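Local coordinates for putative major capsid protein (Cafeteriavirus-dependent mavirus, PDB 6G44), which probably forms the main shell of the virophage capsid, its double jelly-roll chains associating in threes as trimeric capsomers, at residues D149-I154 and S158-Y163; I244-K249 and F348-L353; G401-D406 and F415-F420. All blocks are in the same frame, centred on the assembly; numbering follows the deposited sequence.

Interaction 1 (D149-I154 and S158-Y163); sequences DEYNKI and SMNNPY
Ile154 lays its branched side chain against Asn161, Pro162 and Tyr163. Its CD1 meets Pro162 CG at 3.7 Å, the two side chains reaching toward each other, and touches Tyr163 CE2 at the same 3.7 Å. With CG1 beside the backbone N (chi1 -67°), Ile154 CG2 stands anti to that N, where it comes within 3.2 Å of Asn161 OD1. A beta-branched residue suits this place because its two arms spread over the proline and the tyrosine, CG2 alone reaching the Asn161 oxygen. Pro162 CG also lies over the centre of the Tyr163 ring, 4.3 Å above its plane, while the Tyr163 hydroxyl bonds to Arg176, which also pairs with Asp149. Both segments belong to the excursion between helix 136-142 and strand 183-186 of the double jelly-roll, folded back without regular secondary structure. Asn161 OD1 accepts from Tyr163 N at 2.8 Å, closing an Asx turn, and Asn160 centres an inverse gamma turn. At the other end, Asn160 ND2 donates to Glu150 OE1 over an almost straight 2.8 Å (178°). The oxygen lies in the plane of the amide, yet the amide comes from above the carboxylate plane. A water lies within hydrogen-bonding distance of Glu150 OE2 and Asn160 OD1 and may bridge them; Glu150 OE2 is also salt-bridged to Lys389. Asn160 ND2 also sits at the Tyr151 ring edge, 3.8 Å from CE2.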
ATOM      1  N   ASP C 149       3.526 -16.953   4.576  1.00  9.98           N
ATOM      2  CA  ASP C 149       3.274 -17.865   3.464  1.00 10.10           C
ATOM      3  C   ASP C 149       1.781 -18.029   3.195  1.00 10.10           C
ATOM      4  O   ASP C 149       0.952 -18.195   4.106  1.00 10.62           O
ATOM      5  CB  ASP C 149       3.793 -19.267   3.775  1.00 10.23           C
ATOM      6  CG  ASP C 149       5.299 -19.340   3.883  1.00 10.14           C
ATOM      7  OD1 ASP C 149       5.992 -18.606   3.189  1.00 10.97           O
ATOM      8  OD2 ASP C 149       5.783 -20.191   4.668  1.00 11.82           O
ATOM      9  N   GLU C 150       1.423 -17.988   1.907  1.00 10.28           N
ATOM     10  CA  GLU C 150       0.046 -18.209   1.495  1.00 10.55           C
ATOM     11  C   GLU C 150      -0.254 -19.654   1.181  1.00 10.73           C
ATOM     12  O   GLU C 150      -1.402 -20.079   1.342  1.00 10.55           O
ATOM     13  CB  GLU C 150      -0.278 -17.336   0.278  1.00 10.96           C
ATOM     14  CG  GLU C 150      -0.187 -15.842   0.564  1.00 11.43           C
ATOM     15  CD  GLU C 150       1.193 -15.213   0.402  1.00 11.60           C
ATOM     16  OE1 GLU C 150       2.157 -15.942   0.051  1.00 11.54           O
ATOM     17  OE2 GLU C 150       1.290 -13.978   0.630  1.00 11.73           O
ATOM     18  N   TYR C 151       0.749 -20.376   0.676  1.00 10.69           N
ATOM     19  CA  TYR C 151       0.575 -21.755   0.203  1.00 10.99           C
ATOM     20  C   TYR C 151       1.558 -22.689   0.921  1.00 12.02           C
ATOM     21  O   TYR C 151       2.520 -22.243   1.543  1.00 12.51           O
ATOM     22  CB  TYR C 151       0.686 -21.850  -1.319  1.00 11.34           C
ATOM     23  CG  TYR C 151      -0.197 -20.846  -2.013  1.00 11.05           C
ATOM     24  CD1 TYR C 151      -1.571 -21.017  -2.073  1.00 10.82           C
ATOM     25  CD2 TYR C 151       0.319 -19.675  -2.529  1.00 11.13           C
ATOM     26  CE1 TYR C 151      -2.377 -20.059  -2.651  1.00 10.74           C
ATOM     27  CE2 TYR C 151      -0.490 -18.700  -3.096  1.00 10.99           C
ATOM     28  CZ  TYR C 151      -1.839 -18.904  -3.140  1.00 10.61           C
ATOM     29  OH  TYR C 151      -2.624 -17.911  -3.699  1.00 10.46           O
ATOM     30  N   ASN C 152       1.327 -23.987   0.778  1.00 11.64           N
ATOM     31  CA  ASN C 152       2.084 -24.962   1.535  1.00 12.57           C
ATOM     32  C   ASN C 152       3.390 -25.414   0.856  1.00 12.55           C
ATOM     33  O   ASN C 152       4.089 -26.268   1.414  1.00 13.17           O
ATOM     34  CB  ASN C 152       1.190 -26.152   1.901  1.00 12.24           C
ATOM     35  CG  ASN C 152       0.924 -27.084   0.740  1.00 12.79           C
ATOM     36  OD1 ASN C 152       1.061 -26.732  -0.426  1.00 12.49           O
ATOM     37  ND2 ASN C 152       0.492 -28.301   1.076  1.00 14.85           N
ATOM     38  N   LYS C 153       3.701 -24.863  -0.316  0.50 12.33           N
ATOM     39  CA  LYS C 153       4.962 -25.085  -1.008  0.50 13.13           C
ATOM     40  C   LYS C 153       5.433 -23.786  -1.631  0.50 12.73           C
ATOM     41  O   LYS C 153       4.617 -22.951  -2.073  0.50 12.77           O
ATOM     42  CB  LYS C 153       4.815 -26.085  -2.139  0.50 13.99           C
ATOM     43  CG  LYS C 153       4.443 -27.490  -1.731  0.50 15.01           C
ATOM     44  CD  LYS C 153       4.653 -28.401  -2.918  0.50 15.86           C
ATOM     45  CE  LYS C 153       4.244 -29.831  -2.648  0.50 16.73           C
ATOM     46  NZ  LYS C 153       3.670 -30.299  -3.919  0.50 15.96           N
ATOM     47  N   ILE C 154       6.751 -23.636  -1.709  1.00 12.22           N
ATOM     48  CA  ILE C 154       7.398 -22.475  -2.316  1.00 11.95           C
ATOM     49  C   ILE C 154       8.322 -22.990  -3.395  1.00 12.71           C
ATOM     50  O   ILE C 154       9.077 -23.944  -3.157  1.00 12.28           O
ATOM     51  CB  ILE C 154       8.225 -21.706  -1.259  1.00 11.61           C
ATOM     52  CG1 ILE C 154       7.308 -21.070  -0.221  1.00 11.72           C
ATOM     53  CG2 ILE C 154       9.121 -20.666  -1.913  1.00 11.85           C
ATOM     54  CD1 ILE C 154       8.006 -20.689   1.083  1.00 11.47           C
ATOM     55  N   SER C 158       8.041 -19.992  -9.425  1.00 16.61           N
ATOM     56  CA  SER C 158       6.804 -19.222  -9.201  1.00 17.19           C
ATOM     57  C   SER C 158       7.102 -17.832  -8.712  1.00 16.78           C
ATOM     58  O   SER C 158       8.061 -17.606  -7.981  1.00 16.50           O
ATOM     59  CB  SER C 158       5.971 -19.914  -8.117  1.00 18.77           C
ATOM     60  OG  SER C 158       5.757 -21.276  -8.414  1.00 20.98           O
ATOM     61  N   MET C 159       6.279 -16.867  -9.098  1.00 14.98           N
ATOM     62  CA  MET C 159       6.558 -15.493  -8.722  1.00 15.86           C
ATOM     63  C   MET C 159       6.216 -15.139  -7.288  1.00 14.26           C
ATOM     64  O   MET C 159       6.847 -14.243  -6.703  1.00 15.02           O
ATOM     65  CB  MET C 159       5.839 -14.542  -9.674  1.00 18.63           C
ATOM     66  CG  MET C 159       6.246 -14.695 -11.140  1.00 21.75           C
ATOM     67  SD  MET C 159       7.982 -14.442 -11.536  1.00 29.13           S
ATOM     68  CE  MET C 159       8.392 -13.085 -10.467  1.00 29.23           C
ATOM     69  N   ASN C 160       5.222 -15.807  -6.704  1.00 13.15           N
ATOM     70  CA  ASN C 160       4.939 -15.605  -5.278  1.00 12.56           C
ATOM     71  C   ASN C 160       5.911 -16.495  -4.500  1.00 12.39           C
ATOM     72  O   ASN C 160       5.626 -17.653  -4.140  1.00 14.17           O
ATOM     73  CB  ASN C 160       3.499 -15.914  -4.915  1.00 13.01           C
ATOM     74  CG  ASN C 160       3.211 -15.556  -3.463  1.00 12.40           C
ATOM     75  OD1 ASN C 160       3.610 -14.492  -3.025  1.00 12.80           O
ATOM     76  ND2 ASN C 160       2.573 -16.456  -2.711  1.00 13.20           N
ATOM     77  N   ASN C 161       7.078 -15.929  -4.246  1.00 11.17           N
ATOM     78  CA  ASN C 161       8.202 -16.686  -3.684  1.00 10.68           C
ATOM     79  C   ASN C 161       8.928 -15.787  -2.705  1.00 10.90           C
ATOM     80  O   ASN C 161       9.676 -14.906  -3.124  1.00 11.06           O
ATOM     81  CB  ASN C 161       9.157 -17.114  -4.811  1.00 10.95           C
ATOM     82  CG  ASN C 161      10.439 -17.716  -4.290  1.00 10.81           C
ATOM     83  OD1 ASN C 161      10.536 -18.040  -3.102  1.00 10.48           O
ATOM     84  ND2 ASN C 161      11.452 -17.856  -5.171  1.00 11.69           N
ATOM     85  N   PRO C 162       8.751 -16.027  -1.403  1.00 10.35           N
ATOM     86  CA  PRO C 162       9.396 -15.176  -0.409  1.00 10.39           C
ATOM     87  C   PRO C 162      10.923 -15.349  -0.372  1.00 10.23           C
ATOM     88  O   PRO C 162      11.596 -14.549   0.253  1.00 11.34           O
ATOM     89  CB  PRO C 162       8.762 -15.613   0.904  1.00 10.91           C
ATOM     90  CG  PRO C 162       8.436 -17.033   0.684  1.00 10.96           C
ATOM     91  CD  PRO C 162       8.022 -17.140  -0.755  1.00 10.69           C
ATOM     92  N   TYR C 163      11.473 -16.348  -1.077  1.00 10.10           N
ATOM     93  CA  TYR C 163      12.944 -16.453  -1.150  1.00 10.19           C
ATOM     94  C   TYR C 163      13.547 -15.781  -2.356  1.00 11.38           C
ATOM     95  O   TYR C 163      14.752 -15.867  -2.559  1.00 11.71           O
ATOM     96  CB  TYR C 163      13.399 -17.920  -0.963  1.00 10.02           C
ATOM     97  CG  TYR C 163      12.792 -18.531   0.281  1.00 10.17           C
ATOM     98  CD1 TYR C 163      12.720 -17.833   1.498  1.00  9.90           C
ATOM     99  CD2 TYR C 163      12.243 -19.825   0.259  1.00  9.76           C
ATOM    100  CE1 TYR C 163      12.095 -18.366   2.610  1.00 10.16           C
ATOM    101  CE2 TYR C 163      11.637 -20.373   1.381  1.00 10.49           C
ATOM    102  CZ  TYR C 163      11.560 -19.651   2.554  1.00  9.78           C
ATOM    103  OH  TYR C 163      10.938 -20.112   3.687  1.00 10.54           O
TER
HETATM  104  O   HOH W   1       3.228 -12.699  -0.771  1.00 16.89           O

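Interaction 2 (I244-K249 and F348-L353); sequences IADDVK and FAPDQL
Ile244 N donates to Phe348 O in the bond that joins the two segments, 3.2 Å long and nearly straight at 173°. Beside it the side chains of Ile244 and Phe348 run side by side in the same direction, and Ile244 CD1 lies 3.9 Å from Phe348 CD2. Phe348 CG sits beside its backbone N (chi1 -49°), which sets the near part of the ring, CG and CD2, beside Ile244 CD1 while its far end leads away. The contact thereby joins the end of strand 242-244 to a loop lying between strands 334-341 and 355-363, from the C-terminal part of the double jelly-roll. Asp246, in a type I beta turn from Ala245 to Val248, has one partner for each oxygen: OD1 forms a salt bridge with Lys346, and OD2 accepts from the backbone N of Ile154. Across the contact Asp246 OD1 lies 3.6 Å from Ala349 CB and Asp246 OD2 3.9 Å from Pro350 CD. Small Ala349 and Pro350, which has no N-H, let the chain pass close beside the acid. One backbone bond and an apolar pair thus join the segments directly, whereas the acid probably owes its electrostatic stabilisation to groups outside them.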
ATOM      1  N   ILE C 244      13.842 -23.328   2.891  1.00 11.58           N
ATOM      2  CA  ILE C 244      14.407 -23.857   1.646  1.00 11.71           C
ATOM      3  C   ILE C 244      13.241 -24.156   0.723  1.00 11.27           C
ATOM      4  O   ILE C 244      12.328 -24.878   1.098  1.00 11.74           O
ATOM      5  CB  ILE C 244      15.272 -25.134   1.872  1.00 12.49           C
ATOM      6  CG1 ILE C 244      16.390 -24.846   2.889  1.00 12.86           C
ATOM      7  CG2 ILE C 244      15.847 -25.578   0.546  1.00 12.68           C
ATOM      8  CD1 ILE C 244      17.159 -26.069   3.347  1.00 13.21           C
ATOM      9  N   ALA C 245      13.267 -23.560  -0.471  1.00 11.31           N
ATOM     10  CA  ALA C 245      12.244 -23.804  -1.484  1.00 12.01           C
ATOM     11  C   ALA C 245      12.082 -25.299  -1.772  1.00 12.69           C
ATOM     12  O   ALA C 245      13.051 -26.073  -1.750  1.00 13.11           O
ATOM     13  CB  ALA C 245      12.560 -23.069  -2.760  1.00 12.05           C
ATOM     14  N   ASP C 246      10.842 -25.686  -2.021  1.00 12.39           N
ATOM     15  CA  ASP C 246      10.477 -27.081  -2.250  1.00 14.10           C
ATOM     16  C   ASP C 246      10.942 -27.634  -3.574  1.00 14.87           C
ATOM     17  O   ASP C 246      10.805 -28.843  -3.763  1.00 17.85           O
ATOM     18  CB  ASP C 246       8.969 -27.231  -2.035  1.00 14.49           C
ATOM     19  CG  ASP C 246       8.584 -26.885  -0.615  1.00 15.36           C
ATOM     20  OD1 ASP C 246       8.865 -27.729   0.290  1.00 17.63           O
ATOM     21  OD2 ASP C 246       8.115 -25.745  -0.352  1.00 13.54           O
ATOM     22  N   ASP C 247      11.484 -26.803  -4.471  1.00 14.21           N
ATOM     23  CA  ASP C 247      12.055 -27.277  -5.726  1.00 14.48           C
ATOM     24  C   ASP C 247      13.580 -27.309  -5.763  1.00 14.84           C
ATOM     25  O   ASP C 247      14.146 -27.581  -6.829  1.00 17.23           O
ATOM     26  CB  ASP C 247      11.447 -26.583  -6.953  1.00 14.77           C
ATOM     27  CG  ASP C 247      11.726 -25.082  -7.059  1.00 16.07           C
ATOM     28  OD1 ASP C 247      12.151 -24.436  -6.066  1.00 15.02           O
ATOM     29  OD2 ASP C 247      11.475 -24.552  -8.188  1.00 16.88           O
ATOM     30  N   VAL C 248      14.243 -27.131  -4.620  1.00 14.03           N
ATOM     31  CA  VAL C 248      15.678 -27.438  -4.532  1.00 14.21           C
ATOM     32  C   VAL C 248      15.812 -28.958  -4.607  1.00 14.64           C
ATOM     33  O   VAL C 248      15.111 -29.680  -3.920  1.00 16.14           O
ATOM     34  CB  VAL C 248      16.319 -26.924  -3.225  1.00 13.57           C
ATOM     35  CG1 VAL C 248      17.805 -27.305  -3.132  1.00 13.71           C
ATOM     36  CG2 VAL C 248      16.180 -25.402  -3.133  1.00 13.78           C
ATOM     37  N   LYS C 249      16.729 -29.418  -5.443  1.00 16.67           N
ATOM     38  CA  LYS C 249      16.917 -30.856  -5.637  1.00 17.85           C
ATOM     39  C   LYS C 249      17.910 -31.422  -4.612  1.00 17.68           C
ATOM     40  O   LYS C 249      18.874 -30.748  -4.197  1.00 17.10           O
ATOM     41  CB  LYS C 249      17.401 -31.129  -7.045  1.00 20.55           C
ATOM     42  CG  LYS C 249      16.416 -30.724  -8.135  1.00 23.48           C
ATOM     43  CD  LYS C 249      16.956 -31.016  -9.529  1.00 27.93           C
ATOM     44  CE  LYS C 249      15.891 -30.774 -10.590  1.00 31.31           C
ATOM     45  NZ  LYS C 249      16.457 -30.751 -11.970  1.00 35.54           N
ATOM     46  N   PHE C 348      11.863 -27.633   6.398  1.00 13.55           N
ATOM     47  CA  PHE C 348      12.205 -26.268   5.955  1.00 12.92           C
ATOM     48  C   PHE C 348      11.143 -25.657   5.052  1.00 12.23           C
ATOM     49  O   PHE C 348      11.402 -24.687   4.360  1.00 12.94           O
ATOM     50  CB  PHE C 348      13.611 -26.262   5.334  1.00 13.49           C
ATOM     51  CG  PHE C 348      14.616 -26.961   6.211  1.00 14.49           C
ATOM     52  CD1 PHE C 348      14.969 -26.422   7.416  1.00 14.59           C
ATOM     53  CD2 PHE C 348      15.137 -28.201   5.854  1.00 14.91           C
ATOM     54  CE1 PHE C 348      15.834 -27.078   8.262  1.00 15.61           C
ATOM     55  CE2 PHE C 348      16.004 -28.867   6.710  1.00 15.21           C
ATOM     56  CZ  PHE C 348      16.340 -28.315   7.904  1.00 15.56           C
ATOM     57  N   ALA C 349       9.958 -26.248   5.102  1.00 12.39           N
ATOM     58  CA  ALA C 349       8.791 -25.864   4.290  1.00 12.76           C
ATOM     59  C   ALA C 349       7.804 -25.049   5.095  1.00 12.30           C
ATOM     60  O   ALA C 349       7.908 -24.948   6.308  1.00 12.48           O
ATOM     61  CB  ALA C 349       8.106 -27.127   3.785  1.00 12.95           C
ATOM     62  N   PRO C 350       6.824 -24.432   4.410  1.00 11.85           N
ATOM     63  CA  PRO C 350       5.771 -23.716   5.135  1.00 11.92           C
ATOM     64  C   PRO C 350       5.033 -24.579   6.149  1.00 11.86           C
ATOM     65  O   PRO C 350       4.847 -25.792   5.955  1.00 12.94           O
ATOM     66  CB  PRO C 350       4.817 -23.303   4.010  1.00 11.64           C
ATOM     67  CG  PRO C 350       5.697 -23.168   2.804  1.00 12.07           C
ATOM     68  CD  PRO C 350       6.617 -24.338   2.952  1.00 11.61           C
ATOM     69  N   ASP C 351       4.620 -23.958   7.236  1.00 12.21           N
ATOM     70  CA  ASP C 351       3.724 -24.629   8.194  1.00 12.89           C
ATOM     71  C   ASP C 351       2.380 -24.952   7.539  1.00 13.08           C
ATOM     72  O   ASP C 351       1.878 -24.198   6.709  1.00 13.51           O
ATOM     73  CB  ASP C 351       3.511 -23.779   9.458  1.00 14.42           C
ATOM     74  CG  ASP C 351       4.661 -23.874  10.450  1.00 17.52           C
ATOM     75  OD1 ASP C 351       5.456 -24.820  10.396  1.00 21.15           O
ATOM     76  OD2 ASP C 351       4.672 -23.034  11.374  1.00 22.02           O
ATOM     77  N   GLN C 352       1.802 -26.085   7.918  1.00 12.90           N
ATOM     78  CA  GLN C 352       0.539 -26.543   7.372  1.00 13.10           C
ATOM     79  C   GLN C 352      -0.581 -26.495   8.404  1.00 13.32           C
ATOM     80  O   GLN C 352      -0.471 -27.062   9.505  1.00 13.20           O
ATOM     81  CB  GLN C 352       0.692 -27.976   6.892  1.00 14.03           C
ATOM     82  CG  GLN C 352      -0.550 -28.548   6.240  1.00 14.96           C
ATOM     83  CD  GLN C 352      -0.745 -27.984   4.854  1.00 15.64           C
ATOM     84  OE1 GLN C 352      -0.031 -28.375   3.921  1.00 17.35           O
ATOM     85  NE2 GLN C 352      -1.660 -27.043   4.712  1.00 16.72           N
ATOM     86  N   LEU C 353      -1.660 -25.824   8.032  1.00 12.43           N
ATOM     87  CA  LEU C 353      -2.908 -25.835   8.754  1.00 12.92           C
ATOM     88  C   LEU C 353      -3.935 -26.499   7.852  1.00 12.62           C
ATOM     89  O   LEU C 353      -3.725 -26.643   6.645  1.00 15.22           O
ATOM     90  CB  LEU C 353      -3.374 -24.422   9.091  1.00 12.92           C
ATOM     91  CG  LEU C 353      -2.358 -23.505   9.773  1.00 14.17           C
ATOM     92  CD1 LEU C 353      -2.919 -22.091   9.918  1.00 14.35           C
ATOM     93  CD2 LEU C 353      -1.944 -24.026  11.150  1.00 15.66           C
TER

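Interaction 3 (G401-D406 and F415-F420); sequences GLTVAD and FKEAIF. With SO4 (sulfate ion), chain P.
This is a small, largely apolar contact between helix 401-405 and the weakly bonded end of helix 411-417 with the residue after it, in the excursion that runs from strand 366-369 to strand 425-428. Val404 CG2 comes to 3.9 Å from Ala418 CA and 4.1 Å from Ala418 CB. A side chain as small as that of Ala418 suits the spot, since the two segments approach to 6.3 Å between the CA atoms of Val404 and Ala418. One residue earlier in each segment, Thr403 and Glu417 cross at about a right angle, with Thr403 CG2 3.7 Å from Glu417 OE1. In this double jelly-roll capsid protein the excursion faces a neighbouring copy: Leu402 and Ala405 pack on Ile186 of the second subunit. Thr403 uses its two branches differently. The methyl is anti to the backbone N and goes to Glu417, while Thr403 OG1, beside that N (chi1 -61°), donates to O2 of a sulfate at 3.0 Å. The ion, probably from the crystallisation liquor, also lies 3.8 Å by O1 from Ile419 CD1. Asn400, Lys155, and Thr167 and Lys93 of the second subunit bind it as well, so polar and basic groups from both copies meet its charge.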
ATOM      1  N   GLY C 401      -4.538 -25.898  -9.820  1.00 14.22           N
ATOM      2  CA  GLY C 401      -5.395 -26.876 -10.470  1.00 14.69           C
ATOM      3  C   GLY C 401      -5.022 -27.229 -11.892  1.00 15.76           C
ATOM      4  O   GLY C 401      -5.201 -28.366 -12.277  1.00 15.46           O
ATOM      5  N   LEU C 402      -4.502 -26.280 -12.671  1.00 17.26           N
ATOM      6  CA  LEU C 402      -4.108 -26.613 -14.052  1.00 19.83           C
ATOM      7  C   LEU C 402      -2.999 -27.631 -14.070  1.00 23.36           C
ATOM      8  O   LEU C 402      -3.006 -28.576 -14.857  1.00 24.51           O
ATOM      9  CB  LEU C 402      -3.598 -25.405 -14.808  1.00 22.16           C
ATOM     10  CG  LEU C 402      -4.549 -24.538 -15.530  1.00 23.89           C
ATOM     11  CD1 LEU C 402      -3.740 -23.368 -16.066  1.00 23.90           C
ATOM     12  CD2 LEU C 402      -5.247 -25.299 -16.653  1.00 23.48           C
ATOM     13  N   THR C 403      -2.027 -27.413 -13.189  1.00 26.58           N
ATOM     14  CA  THR C 403      -0.863 -28.267 -13.109  1.00 29.03           C
ATOM     15  C   THR C 403      -1.274 -29.710 -12.845  1.00 29.27           C
ATOM     16  O   THR C 403      -0.725 -30.631 -13.445  1.00 35.23           O
ATOM     17  CB  THR C 403       0.141 -27.697 -12.060  1.00 29.06           C
ATOM     18  OG1 THR C 403       0.557 -26.387 -12.468  1.00 31.96           O
ATOM     19  CG2 THR C 403       1.342 -28.575 -11.922  1.00 31.43           C
ATOM     20  N   VAL C 404      -2.294 -29.899 -12.001  1.00 27.79           N
ATOM     21  CA  VAL C 404      -2.810 -31.192 -11.600  1.00 26.97           C
ATOM     22  C   VAL C 404      -3.849 -31.801 -12.584  1.00 26.56           C
ATOM     23  O   VAL C 404      -4.049 -33.024 -12.647  1.00 29.38           O
ATOM     24  CB  VAL C 404      -3.418 -31.077 -10.176  1.00 30.02           C
ATOM     25  CG1 VAL C 404      -3.973 -32.405  -9.711  1.00 32.33           C
ATOM     26  CG2 VAL C 404      -2.369 -30.547  -9.191  1.00 30.69           C
ATOM     27  N   ALA C 405      -4.538 -30.943 -13.330  1.00 23.64           N
ATOM     28  CA  ALA C 405      -5.490 -31.370 -14.360  1.00 22.36           C
ATOM     29  C   ALA C 405      -4.803 -31.823 -15.657  1.00 24.00           C
ATOM     30  O   ALA C 405      -5.479 -32.333 -16.549  1.00 23.95           O
ATOM     31  CB  ALA C 405      -6.461 -30.241 -14.668  1.00 21.17           C
ATOM     32  N   ASP C 406      -3.489 -31.606 -15.748  1.00 25.61           N
ATOM     33  CA  ASP C 406      -2.651 -31.937 -16.918  1.00 27.80           C
ATOM     34  C   ASP C 406      -2.554 -33.461 -17.117  1.00 28.47           C
ATOM     35  O   ASP C 406      -2.078 -34.171 -16.217  1.00 28.90           O
ATOM     36  CB  ASP C 406      -1.259 -31.341 -16.678  1.00 28.53           C
ATOM     37  CG  ASP C 406      -0.340 -31.412 -17.887  1.00 30.56           C
ATOM     38  OD1 ASP C 406      -0.555 -32.227 -18.817  1.00 31.51           O
ATOM     39  OD2 ASP C 406       0.622 -30.624 -17.878  1.00 31.63           O
ATOM     40  N   PHE C 415      -0.383 -35.958  -7.005  1.00 21.66           N
ATOM     41  CA  PHE C 415      -0.305 -35.620  -5.605  1.00 21.61           C
ATOM     42  C   PHE C 415       0.976 -34.858  -5.270  1.00 22.29           C
ATOM     43  O   PHE C 415       0.943 -33.819  -4.578  1.00 20.79           O
ATOM     44  CB  PHE C 415      -0.383 -36.862  -4.713  1.00 22.34           C
ATOM     45  CG  PHE C 415      -0.202 -36.531  -3.275  1.00 23.46           C
ATOM     46  CD1 PHE C 415      -1.193 -35.836  -2.619  1.00 23.32           C
ATOM     47  CD2 PHE C 415       0.984 -36.797  -2.600  1.00 24.45           C
ATOM     48  CE1 PHE C 415      -1.049 -35.469  -1.306  1.00 23.88           C
ATOM     49  CE2 PHE C 415       1.141 -36.428  -1.272  1.00 24.33           C
ATOM     50  CZ  PHE C 415       0.119 -35.759  -0.622  1.00 24.36           C
ATOM     51  N   LYS C 416       2.112 -35.375  -5.750  1.00 22.35           N
ATOM     52  CA  LYS C 416       3.423 -34.776  -5.458  1.00 23.72           C
ATOM     53  C   LYS C 416       3.498 -33.311  -5.912  1.00 21.44           C
ATOM     54  O   LYS C 416       4.183 -32.505  -5.281  1.00 22.73           O
ATOM     55  CB  LYS C 416       4.533 -35.603  -6.131  1.00 28.08           C
ATOM     56  CG  LYS C 416       5.958 -35.144  -5.860  1.00 33.77           C
ATOM     57  CD  LYS C 416       7.001 -36.155  -6.363  1.00 37.26           C
ATOM     58  CE  LYS C 416       6.944 -36.397  -7.871  1.00 40.48           C
ATOM     59  NZ  LYS C 416       7.074 -35.152  -8.686  1.00 42.34           N
ATOM     60  N   GLU C 417       2.813 -32.988  -6.999  1.00 20.21           N
ATOM     61  CA  GLU C 417       2.853 -31.639  -7.569  1.00 19.59           C
ATOM     62  C   GLU C 417       1.781 -30.698  -7.032  1.00 17.29           C
ATOM     63  O   GLU C 417       1.882 -29.496  -7.265  1.00 17.30           O
ATOM     64  CB  GLU C 417       2.772 -31.722  -9.085  1.00 23.45           C
ATOM     65  CG  GLU C 417       4.001 -32.451  -9.652  1.00 27.61           C
ATOM     66  CD  GLU C 417       4.077 -32.465 -11.157  1.00 31.52           C
ATOM     67  OE1 GLU C 417       3.504 -31.563 -11.801  1.00 36.78           O
ATOM     68  OE2 GLU C 417       4.725 -33.393 -11.695  1.00 35.56           O
ATOM     69  N   ALA C 418       0.791 -31.220  -6.316  1.00 15.72           N
ATOM     70  CA  ALA C 418      -0.318 -30.383  -5.843  1.00 14.74           C
ATOM     71  C   ALA C 418       0.170 -29.434  -4.752  1.00 14.10           C
ATOM     72  O   ALA C 418       0.980 -29.803  -3.874  1.00 15.02           O
ATOM     73  CB  ALA C 418      -1.434 -31.245  -5.301  1.00 14.84           C
ATOM     74  N   ILE C 419      -0.350 -28.213  -4.813  1.00 12.04           N
ATOM     75  CA  ILE C 419      -0.103 -27.169  -3.824  1.00 12.04           C
ATOM     76  C   ILE C 419      -1.431 -26.715  -3.253  1.00 11.91           C
ATOM     77  O   ILE C 419      -2.384 -26.516  -4.010  1.00 12.01           O
ATOM     78  CB  ILE C 419       0.628 -25.984  -4.466  1.00 12.34           C
ATOM     79  CG1 ILE C 419       2.004 -26.436  -4.954  1.00 13.32           C
ATOM     80  CG2 ILE C 419       0.809 -24.838  -3.454  1.00 12.51           C
ATOM     81  CD1 ILE C 419       2.727 -25.452  -5.808  1.00 14.04           C
ATOM     82  N   PHE C 420      -1.459 -26.522  -1.940  1.00 11.20           N
ATOM     83  CA  PHE C 420      -2.659 -26.105  -1.196  1.00 11.27           C
ATOM     84  C   PHE C 420      -2.454 -24.812  -0.457  1.00 11.38           C
ATOM     85  O   PHE C 420      -1.321 -24.442  -0.099  1.00 12.29           O
ATOM     86  CB  PHE C 420      -3.122 -27.198  -0.226  1.00 11.92           C
ATOM     87  CG  PHE C 420      -3.515 -28.461  -0.927  1.00 12.41           C
ATOM     88  CD1 PHE C 420      -2.565 -29.433  -1.236  1.00 13.10           C
ATOM     89  CD2 PHE C 420      -4.829 -28.674  -1.296  1.00 12.26           C
ATOM     90  CE1 PHE C 420      -2.928 -30.571  -1.930  1.00 12.82           C
ATOM     91  CE2 PHE C 420      -5.196 -29.815  -1.993  1.00 12.80           C
ATOM     92  CZ  PHE C 420      -4.247 -30.763  -2.301  1.00 12.82           C
TER
HETATM   93  S   SO4 P 602       2.391 -24.087 -10.027  1.00 23.40           S
HETATM   94  O1  SO4 P 602       2.496 -25.498  -9.612  1.00 25.47           O
HETATM   95  O2  SO4 P 602       1.303 -23.921 -11.029  1.00 23.70           O
HETATM   96  O3  SO4 P 602       2.137 -23.189  -8.868  1.00 26.60           O
HETATM   97  O4  SO4 P 602       3.728 -23.741 -10.602  1.00 26.80           O

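Overall arrangement
Along the chain the three contacts follow in series, interaction 1 closing before interaction 2 opens and interaction 2 before interaction 3, and all lie on the same side of the chain's centre. The centres of interactions 1 and 2 are about 9 Å apart, those of 1 and 3 about 15 Å, and those of 2 and 3 about 16 Å. Segment 149-154 connects the others: Ile154 and Asn152 reach Asp246 and Gln352, while Lys153 probably bonds to Lys416 O and Ala418 O. Interactions 2 and 3 do not touch. Loops and short helices from different parts of the double jelly-roll thus meet, and interactions 1 and 3 also touch the second subunit, which places this region at a subunit interface of the three-chain assembly.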